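Local coordinates for conserved uncharacterized protein (predicted phosphoesterase COG0622) (Streptococcus pneumoniae, PDB 3CK2) that is an uncharacterised, predicted phosphoesterase of the calcineurin-like superfamily that binds two manganese ions and probably hydrolyses phosphate esters, at residues S19-E24 and S132-R137; Y99-E104 and I125-P130; D158-T161 and E165-P168. All coordinates share one frame; numbering follows the deposited sequence.

Contact 1: residues S19-E24 and S132-R137; sequences SLIVEE and SISQPR
Ile-21, on the first turns of helix 19-29, meets Ile-133 in a loop that runs past the metal centre of this calcineurin-like metallophosphoesterase fold. The tight part is small and wholly aliphatic. Both isoleucines direct CB at the other segment, and each has its CG1 branch swung opposite the backbone N (chi1 -158° in both). Ile-21 CG1 rests on the end methyl of Ile-133, 3.6 Å from CD1, while Ile-21 CG2 comes to 4.0 Å from Ile-133 CG2. Both residues are buried, so the helix is set against the loop by two branched chains that cross obliquely.

Away from this pair the contact soon slackens. Ser-134 reaches only the margin, its OG 4.4 Å from Ile-21 CG2, and the hydroxyl is spent on a hydrogen bond with the carbonyl of Ser-15, between the manganese ligands Asp-14 and His-16. On the helix, Leu-20 and Glu-24 turn to the solvent side, where Glu-24 OE2 is hydrogen-bonded to His-164. At the far end of the loop, Arg-137 is exposed, its NH1 approaching Pro-136 O from above the carbonyl plane.

Between these extremes the loop is held in shape by Ser-132. Its OG is hydrogen-bonded to the carbonyl of Asp-14 and accepts twice from the loop, an ST turn within an ST motif: Ser-134 N lies 3.3 Å from Ser-132 OG, and the shorter bond, from Gln-135 N to Ser-132 OG, is 2.8 Å. The carbonyl of Gln-135 in turn bonds ND1 of the manganese ligand His-115.

Contact 2: residues Y99-E104 and I125-P130; sequences YWAQEE and ILFLNP
Ile-125 and Ala-101 bring most of the buried surface to this contact. The isoleucine reaches from the start of its strand with CG1 opposite the carbonyl carbon and the chain then extended to CD1 (chi2 173°), which brings that methyl up against the helix. There CD1 touches Ala-101 at two atoms, 3.6 Å from its carbonyl O and 3.9 Å from its CB. The CB of Ala-101 also leans on Phe-127, 3.8 Å from CZ and almost as close to CE1, meeting the ring obliquely.

These strand residues lie on the helix side because they alternate along strand 125-130, which runs between strands 108-110 and 117-122 in one sheet of the two-layered sandwich of the calcineurin-like fold. Ile-125 directs CB at helix 95-103, which packs on the outside of this sheet, and the ring of Phe-127 reaches it with its end. Leu-126 and Leu-128 point the other way, to strands 145-150 and 154-160 of the second sheet. Helix and strand run roughly antiparallel, 139° between their directions, with axes 10.3 Å apart at closest approach.

Gln-102 closes the exposed border. Its chain is bent at chi2 (-106°), folding the amide back over the end of Ile-125, where NE2 is placed 3.2 Å from CD1, a spacing short enough that the exact placing of this exposed amide is doubtful. On another side of the helix, Trp-100 packs on Ile-81 and Thr-83 of strand 78-83 and makes a cation-pi contact with Arg-70. Its NE1 reaches Glu-104 OE2 in a weak hydrogen bond of 3.2 Å, while Glu-104 OE1 forms a salt bridge with Lys-79.

Contact 3: residues D158-T161 and E165-P168; sequences DFLT and EVYP. With SRT (S,R meso-tartaric acid), chain F.
With CG1 opposite its backbone N (chi1 179°), Val-166 holds one methyl near Asp-158 and the other near Leu-160. CG1 comes to 3.7 Å from Asp-158 OD1, and CG2 to 4.1 Å from Leu-160 CD1. Asp-158, with CG opposite the carbonyl carbon (chi1 -72°), turns its carboxylate to the bound meso-tartaric acid. The modelled gap between Asp-158 OD1 and O2 of the ligand is so short that its detail is doubtful, but Asp-158, Val-166, Lys-156 and Ser-171 clearly line the pocket. Ser-171 is hydrogen-bonded to OD1, and Arg-147 forms a salt bridge with OD2; these partners would hold the carboxylate in place.

The backbones meet antiparallel at a single bridge, with Leu-160 and Val-166 as a non-hydrogen-bonded pair. Two bonds flank it. Tyr-167 N gives an almost straight one to Phe-159 O, 2.8 Å long, and Thr-161 N reaches Glu-165 O at 2.9 Å. Between them the carbonyls also take CA-H...O contacts, the shorter from Leu-160 CA to Glu-165 O at 3.2 Å. On the other side of the Phe-159/Tyr-167 pair the direct bond is replaced by a water, which accepts from Phe-159 N and donates to Tyr-167 O, 2.7 Å from each. At the Thr-161 end, CG2 touches the tyrosine ring obliquely, 3.7 Å from Tyr-167 CD1, while OG1 is bound to the backbone N of Asp-163 in the connecting turn.

The bridge thus tacks the loop leading to strand 172-175 onto the end of strand 154-160. On its other edge that strand pairs with strand 145-150, whose Ala-146 touches Phe-159 and whose Tyr-145 touches Leu-160.

Contacts 1 and 2 are mainly buried and apolar, each setting a helix against another element, but they lie on opposite sides of the chain's centre, about 23 Å apart between centres. Their segments 125-130 and 132-137 follow one another, so a strand that packs on a helix near its start leads into the loop near the manganese ions. Contact 3 is only partly buried and works differently, through backbone hydrogen bonds, a bridging water and a ligand pocket. It belongs to the other sheet, yet meets contact 2 in the middle of the sandwich, where Leu-128 CD1 packs 3.7 Å from Phe-159 CZ. Contacts 1 and 3 do not touch.

Contact 1: residues S19-E24 and S132-R137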
ATOM      1  N   SER A  19      16.067  -4.661   3.500  1.00 21.38           N
ATOM      2  CA  SER A  19      16.230  -4.214   2.147  1.00 22.21           C
ATOM      3  C   SER A  19      16.146  -5.365   1.136  1.00 22.10           C
ATOM      4  O   SER A  19      15.751  -5.140   0.005  1.00 21.20           O
ATOM      5  CB  SER A  19      17.559  -3.447   2.004  1.00 22.54           C
ATOM      6  OG  SER A  19      18.630  -4.226   2.455  1.00 22.79           O
ATOM      7  N   LEU A  20      16.483  -6.592   1.546  1.00 23.27           N
ATOM      8  CA  LEU A  20      16.409  -7.732   0.620  1.00 23.68           C
ATOM      9  C   LEU A  20      14.967  -7.960   0.228  1.00 23.38           C
ATOM     10  O   LEU A  20      14.691  -8.280  -0.932  1.00 22.30           O
ATOM     11  CB  LEU A  20      16.995  -9.018   1.204  1.00 24.06           C
ATOM     12  CG  LEU A  20      18.506  -9.313   1.200  1.00 27.81           C
ATOM     13  CD1 LEU A  20      18.741 -10.725   1.792  1.00 27.86           C
ATOM     14  CD2 LEU A  20      19.217  -9.212  -0.176  1.00 28.43           C
ATOM     15  N   ILE A  21      14.032  -7.776   1.165  1.00 23.44           N
ATOM     16  CA  ILE A  21      12.611  -8.009   0.807  1.00 23.47           C
ATOM     17  C   ILE A  21      12.055  -6.960  -0.164  1.00 23.41           C
ATOM     18  O   ILE A  21      11.246  -7.259  -1.047  1.00 24.46           O
ATOM     19  CB  ILE A  21      11.657  -8.255   2.042  1.00 22.98           C
ATOM     20  CG1 ILE A  21      10.398  -8.999   1.558  1.00 23.53           C
ATOM     21  CG2 ILE A  21      11.289  -6.988   2.797  1.00 19.96           C
ATOM     22  CD1 ILE A  21      10.644 -10.423   1.005  1.00 20.69           C
ATOM     23  N   VAL A  22      12.498  -5.733   0.011  1.00 23.82           N
ATOM     24  CA  VAL A  22      12.122  -4.631  -0.868  1.00 23.76           C
ATOM     25  C   VAL A  22      12.661  -4.851  -2.295  1.00 23.63           C
ATOM     26  O   VAL A  22      11.935  -4.658  -3.275  1.00 23.70           O
ATOM     27  CB  VAL A  22      12.607  -3.298  -0.248  1.00 23.59           C
ATOM     28  CG1 VAL A  22      12.511  -2.142  -1.262  1.00 22.67           C
ATOM     29  CG2 VAL A  22      11.804  -3.035   1.009  1.00 21.54           C
ATOM     30  N   GLU A  23      13.934  -5.244  -2.385  1.00 23.90           N
ATOM     31  CA  GLU A  23      14.599  -5.591  -3.670  1.00 24.42           C
ATOM     32  C   GLU A  23      13.900  -6.770  -4.373  1.00 23.94           C
ATOM     33  O   GLU A  23      13.690  -6.752  -5.569  1.00 23.30           O
ATOM     34  CB  GLU A  23      16.079  -5.949  -3.435  1.00 24.25           C
ATOM     35  CG  GLU A  23      16.879  -6.250  -4.713  1.00 24.57           C
ATOM     36  CD  GLU A  23      18.350  -6.627  -4.466  1.00 25.64           C
ATOM     37  OE1 GLU A  23      18.696  -7.035  -3.334  1.00 28.39           O
ATOM     38  OE2 GLU A  23      19.156  -6.568  -5.429  1.00 27.41           O
ATOM     39  N   GLU A  24      13.569  -7.795  -3.597  1.00 24.72           N
ATOM     40  CA  GLU A  24      12.915  -8.987  -4.110  1.00 25.30           C
ATOM     41  C   GLU A  24      11.551  -8.670  -4.713  1.00 24.89           C
ATOM     42  O   GLU A  24      11.228  -9.154  -5.794  1.00 26.04           O
ATOM     43  CB  GLU A  24      12.759 -10.024  -3.014  1.00 24.89           C
ATOM     44  CG  GLU A  24      12.167 -11.283  -3.570  1.00 28.44           C
ATOM     45  CD  GLU A  24      12.188 -12.461  -2.607  1.00 29.10           C
ATOM     46  OE1 GLU A  24      12.745 -12.318  -1.473  1.00 33.17           O
ATOM     47  OE2 GLU A  24      11.638 -13.516  -3.025  1.00 28.55           O
ATOM     48  N   SER A 132       2.257  -5.383   7.529  1.00 19.85           N
ATOM     49  CA  SER A 132       3.713  -5.231   7.567  1.00 18.92           C
ATOM     50  C   SER A 132       4.448  -6.440   6.947  1.00 18.86           C
ATOM     51  O   SER A 132       4.242  -7.596   7.338  1.00 18.30           O
ATOM     52  CB  SER A 132       4.197  -4.953   8.984  1.00 18.98           C
ATOM     53  OG  SER A 132       5.613  -4.984   9.017  1.00 18.10           O
ATOM     54  N   ILE A 133       5.337  -6.156   5.987  1.00 18.73           N
ATOM     55  CA  ILE A 133       6.097  -7.213   5.320  1.00 18.23           C
ATOM     56  C   ILE A 133       7.242  -7.736   6.215  1.00 18.71           C
ATOM     57  O   ILE A 133       7.900  -8.681   5.836  1.00 18.48           O
ATOM     58  CB  ILE A 133       6.591  -6.726   3.886  1.00 18.86           C
ATOM     59  CG1 ILE A 133       6.897  -7.905   2.937  1.00 18.79           C
ATOM     60  CG2 ILE A 133       7.752  -5.658   3.948  1.00 16.94           C
ATOM     61  CD1 ILE A 133       7.093  -7.455   1.481  1.00 17.03           C
ATOM     62  N   SER A 134       7.495  -7.108   7.385  1.00 18.66           N
ATOM     63  CA  SER A 134       8.564  -7.534   8.312  1.00 17.57           C
ATOM     64  C   SER A 134       8.146  -7.679   9.759  1.00 17.31           C
ATOM     65  O   SER A 134       8.759  -8.435  10.452  1.00 17.88           O
ATOM     66  CB  SER A 134       9.732  -6.553   8.283  1.00 17.42           C
ATOM     67  OG  SER A 134      10.271  -6.502   7.000  1.00 18.52           O
ATOM     68  N   GLN A 135       7.139  -6.941  10.229  1.00 17.93           N
ATOM     69  CA  GLN A 135       6.793  -6.873  11.661  1.00 17.77           C
ATOM     70  C   GLN A 135       5.290  -6.887  11.825  1.00 18.89           C
ATOM     71  O   GLN A 135       4.668  -5.849  12.139  1.00 19.88           O
ATOM     72  CB  GLN A 135       7.299  -5.560  12.255  1.00 18.97           C
ATOM     73  CG  GLN A 135       8.804  -5.490  12.416  1.00 17.41           C
ATOM     74  CD  GLN A 135       9.283  -4.219  13.032  1.00 17.89           C
ATOM     75  OE1 GLN A 135      10.492  -4.027  13.173  1.00 19.15           O
ATOM     76  NE2 GLN A 135       8.374  -3.343  13.413  1.00 16.92           N
ATOM     77  N   PRO A 136       4.680  -8.050  11.550  1.00 18.74           N
ATOM     78  CA  PRO A 136       3.245  -8.199  11.638  1.00 18.10           C
ATOM     79  C   PRO A 136       2.699  -8.005  13.062  1.00 17.76           C
ATOM     80  O   PRO A 136       3.340  -8.398  14.045  1.00 18.22           O
ATOM     81  CB  PRO A 136       3.026  -9.623  11.136  1.00 17.84           C
ATOM     82  CG  PRO A 136       4.329 -10.317  11.371  1.00 17.99           C
ATOM     83  CD  PRO A 136       5.341  -9.310  11.144  1.00 18.47           C
ATOM     84  N   ARG A 137       1.540  -7.365  13.147  1.00 17.25           N
ATOM     85  CA  ARG A 137       0.858  -7.115  14.409  1.00 17.34           C
ATOM     86  C   ARG A 137      -0.606  -7.484  14.248  1.00 17.21           C
ATOM     87  O   ARG A 137      -1.097  -7.743  13.129  1.00 16.45           O
ATOM     88  CB  ARG A 137       0.992  -5.622  14.823  1.00 17.65           C
ATOM     89  CG  ARG A 137       2.438  -5.132  15.036  1.00 16.35           C
ATOM     90  CD  ARG A 137       3.141  -5.786  16.261  1.00 17.40           C
ATOM     91  NE  ARG A 137       4.426  -5.136  16.469  1.00 18.35           N
ATOM     92  CZ  ARG A 137       5.622  -5.526  16.006  1.00 20.15           C
ATOM     93  NH1 ARG A 137       5.786  -6.656  15.345  1.00 23.39           N
ATOM     94  NH2 ARG A 137       6.685  -4.759  16.227  1.00 19.02           N
TER

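Contact 2: residues Y99-E104 and I125-P130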
ATOM      1  N   TYR A  99     -11.477  12.097   5.287  1.00 31.23           N
ATOM      2  CA  TYR A  99     -11.765  13.443   4.796  1.00 31.17           C
ATOM      3  C   TYR A  99     -10.861  13.808   3.598  1.00 31.02           C
ATOM      4  O   TYR A  99     -11.319  14.341   2.585  1.00 30.27           O
ATOM      5  CB  TYR A  99     -11.604  14.451   5.926  1.00 31.20           C
ATOM      6  CG  TYR A  99     -11.918  15.889   5.538  1.00 31.34           C
ATOM      7  CD1 TYR A  99     -13.231  16.342   5.454  1.00 30.92           C
ATOM      8  CD2 TYR A  99     -10.889  16.797   5.276  1.00 31.63           C
ATOM      9  CE1 TYR A  99     -13.518  17.668   5.106  1.00 31.22           C
ATOM     10  CE2 TYR A  99     -11.160  18.103   4.928  1.00 31.69           C
ATOM     11  CZ  TYR A  99     -12.472  18.536   4.847  1.00 31.17           C
ATOM     12  OH  TYR A  99     -12.707  19.834   4.509  1.00 30.17           O
ATOM     13  N   TRP A 100      -9.577  13.472   3.729  1.00 31.16           N
ATOM     14  CA  TRP A 100      -8.567  13.733   2.707  1.00 30.76           C
ATOM     15  C   TRP A 100      -8.891  12.948   1.466  1.00 30.54           C
ATOM     16  O   TRP A 100      -8.803  13.484   0.383  1.00 31.46           O
ATOM     17  CB  TRP A 100      -7.160  13.367   3.229  1.00 30.51           C
ATOM     18  CG  TRP A 100      -6.065  13.438   2.197  1.00 30.47           C
ATOM     19  CD1 TRP A 100      -5.807  14.489   1.364  1.00 30.50           C
ATOM     20  CD2 TRP A 100      -5.067  12.442   1.899  1.00 29.51           C
ATOM     21  NE1 TRP A 100      -4.729  14.209   0.558  1.00 30.39           N
ATOM     22  CE2 TRP A 100      -4.252  12.962   0.866  1.00 29.73           C
ATOM     23  CE3 TRP A 100      -4.794  11.160   2.388  1.00 30.38           C
ATOM     24  CZ2 TRP A 100      -3.173  12.248   0.321  1.00 29.27           C
ATOM     25  CZ3 TRP A 100      -3.721  10.453   1.845  1.00 30.12           C
ATOM     26  CH2 TRP A 100      -2.921  11.004   0.831  1.00 29.85           C
ATOM     27  N   ALA A 101      -9.262  11.676   1.624  1.00 30.67           N
ATOM     28  CA  ALA A 101      -9.565  10.795   0.495  1.00 30.38           C
ATOM     29  C   ALA A 101     -10.782  11.282  -0.287  1.00 30.08           C
ATOM     30  O   ALA A 101     -10.880  11.096  -1.508  1.00 29.82           O
ATOM     31  CB  ALA A 101      -9.775   9.334   0.972  1.00 30.49           C
ATOM     32  N   GLN A 102     -11.709  11.912   0.424  1.00 29.89           N
ATOM     33  CA  GLN A 102     -12.919  12.410  -0.190  1.00 29.96           C
ATOM     34  C   GLN A 102     -12.620  13.720  -0.919  1.00 29.48           C
ATOM     35  O   GLN A 102     -13.085  13.920  -2.045  1.00 29.05           O
ATOM     36  CB  GLN A 102     -14.001  12.617   0.866  1.00 30.66           C
ATOM     37  CG  GLN A 102     -14.264  11.424   1.740  1.00 32.06           C
ATOM     38  CD  GLN A 102     -15.535  10.737   1.406  1.00 36.44           C
ATOM     39  OE1 GLN A 102     -16.616  11.296   1.628  1.00 39.80           O
ATOM     40  NE2 GLN A 102     -15.440   9.501   0.875  1.00 39.19           N
ATOM     41  N   GLU A 103     -11.821  14.597  -0.306  1.00 29.13           N
ATOM     42  CA  GLU A 103     -11.429  15.835  -0.989  1.00 29.04           C
ATOM     43  C   GLU A 103     -10.604  15.561  -2.267  1.00 27.83           C
ATOM     44  O   GLU A 103     -10.726  16.285  -3.253  1.00 27.54           O
ATOM     45  CB  GLU A 103     -10.769  16.854  -0.027  1.00 29.44           C
ATOM     46  CG  GLU A 103      -9.248  16.760   0.185  1.00 31.57           C
ATOM     47  CD  GLU A 103      -8.690  17.855   1.147  1.00 31.60           C
ATOM     48  OE1 GLU A 103      -9.166  19.028   1.046  1.00 34.95           O
ATOM     49  OE2 GLU A 103      -7.783  17.536   1.985  1.00 31.09           O
ATOM     50  N   GLU A 104      -9.814  14.489  -2.250  1.00 26.61           N
ATOM     51  CA  GLU A 104      -9.054  14.045  -3.413  1.00 26.10           C
ATOM     52  C   GLU A 104      -9.894  13.291  -4.431  1.00 25.31           C
ATOM     53  O   GLU A 104      -9.449  13.095  -5.551  1.00 25.15           O
ATOM     54  CB  GLU A 104      -7.924  13.096  -2.977  1.00 26.23           C
ATOM     55  CG  GLU A 104      -6.822  13.719  -2.164  1.00 26.77           C
ATOM     56  CD  GLU A 104      -6.000  14.733  -2.939  1.00 29.50           C
ATOM     57  OE1 GLU A 104      -6.007  14.747  -4.190  1.00 30.87           O
ATOM     58  OE2 GLU A 104      -5.329  15.536  -2.280  1.00 31.84           O
ATOM     59  N   ILE A 125     -14.625   4.431  -1.943  1.00 18.97           N
ATOM     60  CA  ILE A 125     -13.176   4.426  -1.811  1.00 18.35           C
ATOM     61  C   ILE A 125     -12.674   3.174  -1.101  1.00 18.00           C
ATOM     62  O   ILE A 125     -13.073   2.872   0.034  1.00 17.39           O
ATOM     63  CB  ILE A 125     -12.655   5.700  -1.063  1.00 18.32           C
ATOM     64  CG1 ILE A 125     -13.309   6.971  -1.638  1.00 17.44           C
ATOM     65  CG2 ILE A 125     -11.114   5.764  -1.152  1.00 17.95           C
ATOM     66  CD1 ILE A 125     -13.013   8.272  -0.895  1.00 17.21           C
ATOM     67  N   LEU A 126     -11.790   2.455  -1.789  1.00 17.53           N
ATOM     68  CA  LEU A 126     -11.029   1.366  -1.184  1.00 17.43           C
ATOM     69  C   LEU A 126      -9.890   1.924  -0.326  1.00 18.11           C
ATOM     70  O   LEU A 126      -9.024   2.673  -0.836  1.00 17.29           O
ATOM     71  CB  LEU A 126     -10.431   0.468  -2.263  1.00 16.89           C
ATOM     72  CG  LEU A 126      -9.492  -0.653  -1.812  1.00 16.72           C
ATOM     73  CD1 LEU A 126     -10.227  -1.684  -0.958  1.00 14.35           C
ATOM     74  CD2 LEU A 126      -8.815  -1.286  -3.013  1.00 16.21           C
ATOM     75  N   PHE A 127      -9.920   1.572   0.971  1.00 18.67           N
ATOM     76  CA  PHE A 127      -8.828   1.824   1.908  1.00 19.50           C
ATOM     77  C   PHE A 127      -8.090   0.510   2.180  1.00 19.85           C
ATOM     78  O   PHE A 127      -8.701  -0.501   2.527  1.00 20.22           O
ATOM     79  CB  PHE A 127      -9.338   2.408   3.235  1.00 20.14           C
ATOM     80  CG  PHE A 127      -9.959   3.786   3.100  1.00 21.01           C
ATOM     81  CD1 PHE A 127      -9.228   4.935   3.410  1.00 21.13           C
ATOM     82  CD2 PHE A 127     -11.264   3.929   2.674  1.00 21.06           C
ATOM     83  CE1 PHE A 127      -9.802   6.193   3.281  1.00 19.64           C
ATOM     84  CE2 PHE A 127     -11.837   5.189   2.547  1.00 21.27           C
ATOM     85  CZ  PHE A 127     -11.089   6.317   2.833  1.00 21.12           C
ATOM     86  N   LEU A 128      -6.771   0.546   2.038  1.00 20.38           N
ATOM     87  CA  LEU A 128      -5.942  -0.645   2.132  1.00 20.56           C
ATOM     88  C   LEU A 128      -4.672  -0.368   2.912  1.00 20.32           C
ATOM     89  O   LEU A 128      -3.917   0.562   2.588  1.00 19.74           O
ATOM     90  CB  LEU A 128      -5.563  -1.165   0.731  1.00 21.09           C
ATOM     91  CG  LEU A 128      -4.599  -2.357   0.610  1.00 20.54           C
ATOM     92  CD1 LEU A 128      -5.286  -3.662   1.062  1.00 20.05           C
ATOM     93  CD2 LEU A 128      -4.177  -2.468  -0.823  1.00 21.64           C
ATOM     94  N   ASN A 129      -4.459  -1.206   3.928  1.00 20.32           N
ATOM     95  CA  ASN A 129      -3.168  -1.368   4.567  1.00 20.26           C
ATOM     96  C   ASN A 129      -2.702  -2.743   4.135  1.00 19.68           C
ATOM     97  O   ASN A 129      -3.407  -3.753   4.361  1.00 18.34           O
ATOM     98  CB  ASN A 129      -3.297  -1.258   6.093  1.00 20.48           C
ATOM     99  CG  ASN A 129      -1.936  -1.201   6.798  1.00 21.61           C
ATOM    100  OD1 ASN A 129      -1.012  -1.924   6.442  1.00 22.44           O
ATOM    101  ND2 ASN A 129      -1.822  -0.347   7.805  1.00 21.64           N
ATOM    102  N   PRO A 130      -1.526  -2.812   3.499  1.00 19.02           N
ATOM    103  CA  PRO A 130      -1.088  -4.132   3.042  1.00 18.88           C
ATOM    104  C   PRO A 130      -0.628  -5.081   4.167  1.00 18.81           C
ATOM    105  O   PRO A 130      -0.289  -6.194   3.869  1.00 17.71           O
ATOM    106  CB  PRO A 130       0.092  -3.785   2.117  1.00 19.23           C
ATOM    107  CG  PRO A 130       0.681  -2.558   2.744  1.00 18.48           C
ATOM    108  CD  PRO A 130      -0.526  -1.764   3.184  1.00 19.87           C
TER

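Contact 3: residues D158-T161 and E165-P168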
ATOM      1  N   ASP A 158      -5.929  -9.344  -2.649  1.00 23.01           N
ATOM      2  CA  ASP A 158      -5.317 -10.528  -2.052  1.00 22.24           C
ATOM      3  C   ASP A 158      -4.137 -10.115  -1.223  1.00 22.29           C
ATOM      4  O   ASP A 158      -3.399  -9.207  -1.597  1.00 21.99           O
ATOM      5  CB  ASP A 158      -4.823 -11.469  -3.123  1.00 22.69           C
ATOM      6  CG  ASP A 158      -5.951 -12.176  -3.837  1.00 22.66           C
ATOM      7  OD1 ASP A 158      -6.723 -12.954  -3.212  1.00 22.33           O
ATOM      8  OD2 ASP A 158      -6.080 -11.908  -5.029  1.00 22.56           O
ATOM      9  N   PHE A 159      -3.954 -10.785  -0.093  1.00 22.20           N
ATOM     10  CA  PHE A 159      -2.748 -10.601   0.693  1.00 22.07           C
ATOM     11  C   PHE A 159      -1.769 -11.745   0.457  1.00 21.45           C
ATOM     12  O   PHE A 159      -2.158 -12.882   0.387  1.00 21.21           O
ATOM     13  CB  PHE A 159      -3.104 -10.426   2.167  1.00 22.75           C
ATOM     14  CG  PHE A 159      -3.870  -9.165   2.439  1.00 21.32           C
ATOM     15  CD1 PHE A 159      -3.219  -8.012   2.780  1.00 20.80           C
ATOM     16  CD2 PHE A 159      -5.250  -9.146   2.344  1.00 22.30           C
ATOM     17  CE1 PHE A 159      -3.938  -6.881   3.028  1.00 22.14           C
ATOM     18  CE2 PHE A 159      -5.969  -8.006   2.608  1.00 22.50           C
ATOM     19  CZ  PHE A 159      -5.311  -6.872   2.936  1.00 21.34           C
ATOM     20  N   LEU A 160      -0.491 -11.391   0.300  1.00 21.46           N
ATOM     21  CA  LEU A 160       0.543 -12.306  -0.190  1.00 21.42           C
ATOM     22  C   LEU A 160       1.626 -12.423   0.847  1.00 20.28           C
ATOM     23  O   LEU A 160       1.923 -11.477   1.572  1.00 19.25           O
ATOM     24  CB  LEU A 160       1.144 -11.812  -1.507  1.00 21.58           C
ATOM     25  CG  LEU A 160       0.476 -12.144  -2.863  1.00 23.95           C
ATOM     26  CD1 LEU A 160      -0.998 -11.985  -2.870  1.00 23.26           C
ATOM     27  CD2 LEU A 160       1.108 -11.252  -3.919  1.00 24.26           C
ATOM     28  N   THR A 161       2.201 -13.611   0.926  1.00 20.17           N
ATOM     29  CA  THR A 161       3.247 -13.872   1.873  1.00 18.83           C
ATOM     30  C   THR A 161       4.565 -13.451   1.249  1.00 19.26           C
ATOM     31  O   THR A 161       4.627 -13.037   0.079  1.00 18.50           O
ATOM     32  CB  THR A 161       3.303 -15.353   2.295  1.00 18.98           C
ATOM     33  OG1 THR A 161       3.775 -16.147   1.212  1.00 16.42           O
ATOM     34  CG2 THR A 161       1.939 -15.858   2.818  1.00 16.49           C
ATOM     35  N   GLU A 165       2.699 -16.003  -2.137  1.00 17.68           N
ATOM     36  CA  GLU A 165       1.537 -16.892  -2.236  1.00 17.45           C
ATOM     37  C   GLU A 165       0.393 -16.176  -1.576  1.00 17.53           C
ATOM     38  O   GLU A 165       0.614 -15.478  -0.593  1.00 18.04           O
ATOM     39  CB  GLU A 165       1.765 -18.182  -1.464  1.00 17.59           C
ATOM     40  CG  GLU A 165       3.060 -18.886  -1.744  1.00 20.02           C
ATOM     41  CD  GLU A 165       3.019 -19.812  -2.916  1.00 25.34           C
ATOM     42  OE1 GLU A 165       1.913 -20.204  -3.376  1.00 29.80           O
ATOM     43  OE2 GLU A 165       4.126 -20.200  -3.357  1.00 30.57           O
ATOM     44  N   VAL A 166      -0.830 -16.388  -2.059  1.00 17.76           N
ATOM     45  CA  VAL A 166      -2.006 -15.815  -1.417  1.00 17.45           C
ATOM     46  C   VAL A 166      -2.128 -16.440  -0.024  1.00 17.82           C
ATOM     47  O   VAL A 166      -1.984 -17.652   0.154  1.00 18.54           O
ATOM     48  CB  VAL A 166      -3.265 -16.006  -2.262  1.00 17.24           C
ATOM     49  CG1 VAL A 166      -4.488 -15.437  -1.608  1.00 18.23           C
ATOM     50  CG2 VAL A 166      -3.096 -15.373  -3.650  1.00 17.55           C
ATOM     51  N   TYR A 167      -2.311 -15.596   0.970  1.00 18.03           N
ATOM     52  CA  TYR A 167      -2.623 -16.071   2.293  1.00 18.52           C
ATOM     53  C   TYR A 167      -4.154 -16.134   2.458  1.00 19.16           C
ATOM     54  O   TYR A 167      -4.856 -15.136   2.300  1.00 19.92           O
ATOM     55  CB  TYR A 167      -2.006 -15.145   3.329  1.00 18.27           C
ATOM     56  CG  TYR A 167      -1.908 -15.763   4.685  1.00 16.50           C
ATOM     57  CD1 TYR A 167      -1.008 -16.779   4.922  1.00 15.56           C
ATOM     58  CD2 TYR A 167      -2.717 -15.336   5.722  1.00 15.88           C
ATOM     59  CE1 TYR A 167      -0.876 -17.357   6.158  1.00 17.02           C
ATOM     60  CE2 TYR A 167      -2.586 -15.895   6.999  1.00 18.22           C
ATOM     61  CZ  TYR A 167      -1.640 -16.902   7.199  1.00 17.58           C
ATOM     62  OH  TYR A 167      -1.509 -17.517   8.393  1.00 18.37           O
ATOM     63  N   PRO A 168      -4.681 -17.322   2.716  1.00 19.71           N
ATOM     64  CA  PRO A 168      -6.130 -17.481   2.725  1.00 20.16           C
ATOM     65  C   PRO A 168      -6.842 -16.892   3.932  1.00 20.79           C
ATOM     66  O   PRO A 168      -6.279 -16.824   4.993  1.00 20.62           O
ATOM     67  CB  PRO A 168      -6.318 -19.001   2.690  1.00 20.13           C
ATOM     68  CG  PRO A 168      -5.087 -19.551   3.233  1.00 21.02           C
ATOM     69  CD  PRO A 168      -3.977 -18.599   2.902  1.00 19.64           C
TER
HETATM   70  O1  SRT F 301      -9.924 -15.166  -4.601  0.50 50.09           O
HETATM   71  O11 SRT F 301      -9.944 -16.621  -2.941  0.50 48.69           O
HETATM   72  C1  SRT F 301      -9.348 -15.991  -3.851  0.50 49.93           C
HETATM   73  C2  SRT F 301      -7.868 -16.210  -4.037  0.50 49.71           C
HETATM   74  O2  SRT F 301      -7.245 -14.928  -4.008  0.50 49.91           O
HETATM   75  C3  SRT F 301      -7.476 -16.867  -5.376  0.50 49.99           C
HETATM   76  O3  SRT F 301      -8.594 -17.553  -5.959  0.50 49.59           O
HETATM   77  C4  SRT F 301      -6.286 -17.802  -5.234  0.50 50.00           C
HETATM   78  O4  SRT F 301      -5.796 -18.306  -6.272  0.50 50.28           O
HETATM   79  O41 SRT F 301      -5.783 -18.040  -4.109  0.50 49.37           O
HETATM   80  O   HOH W   1      -5.399 -12.870   0.949  1.00 27.31           O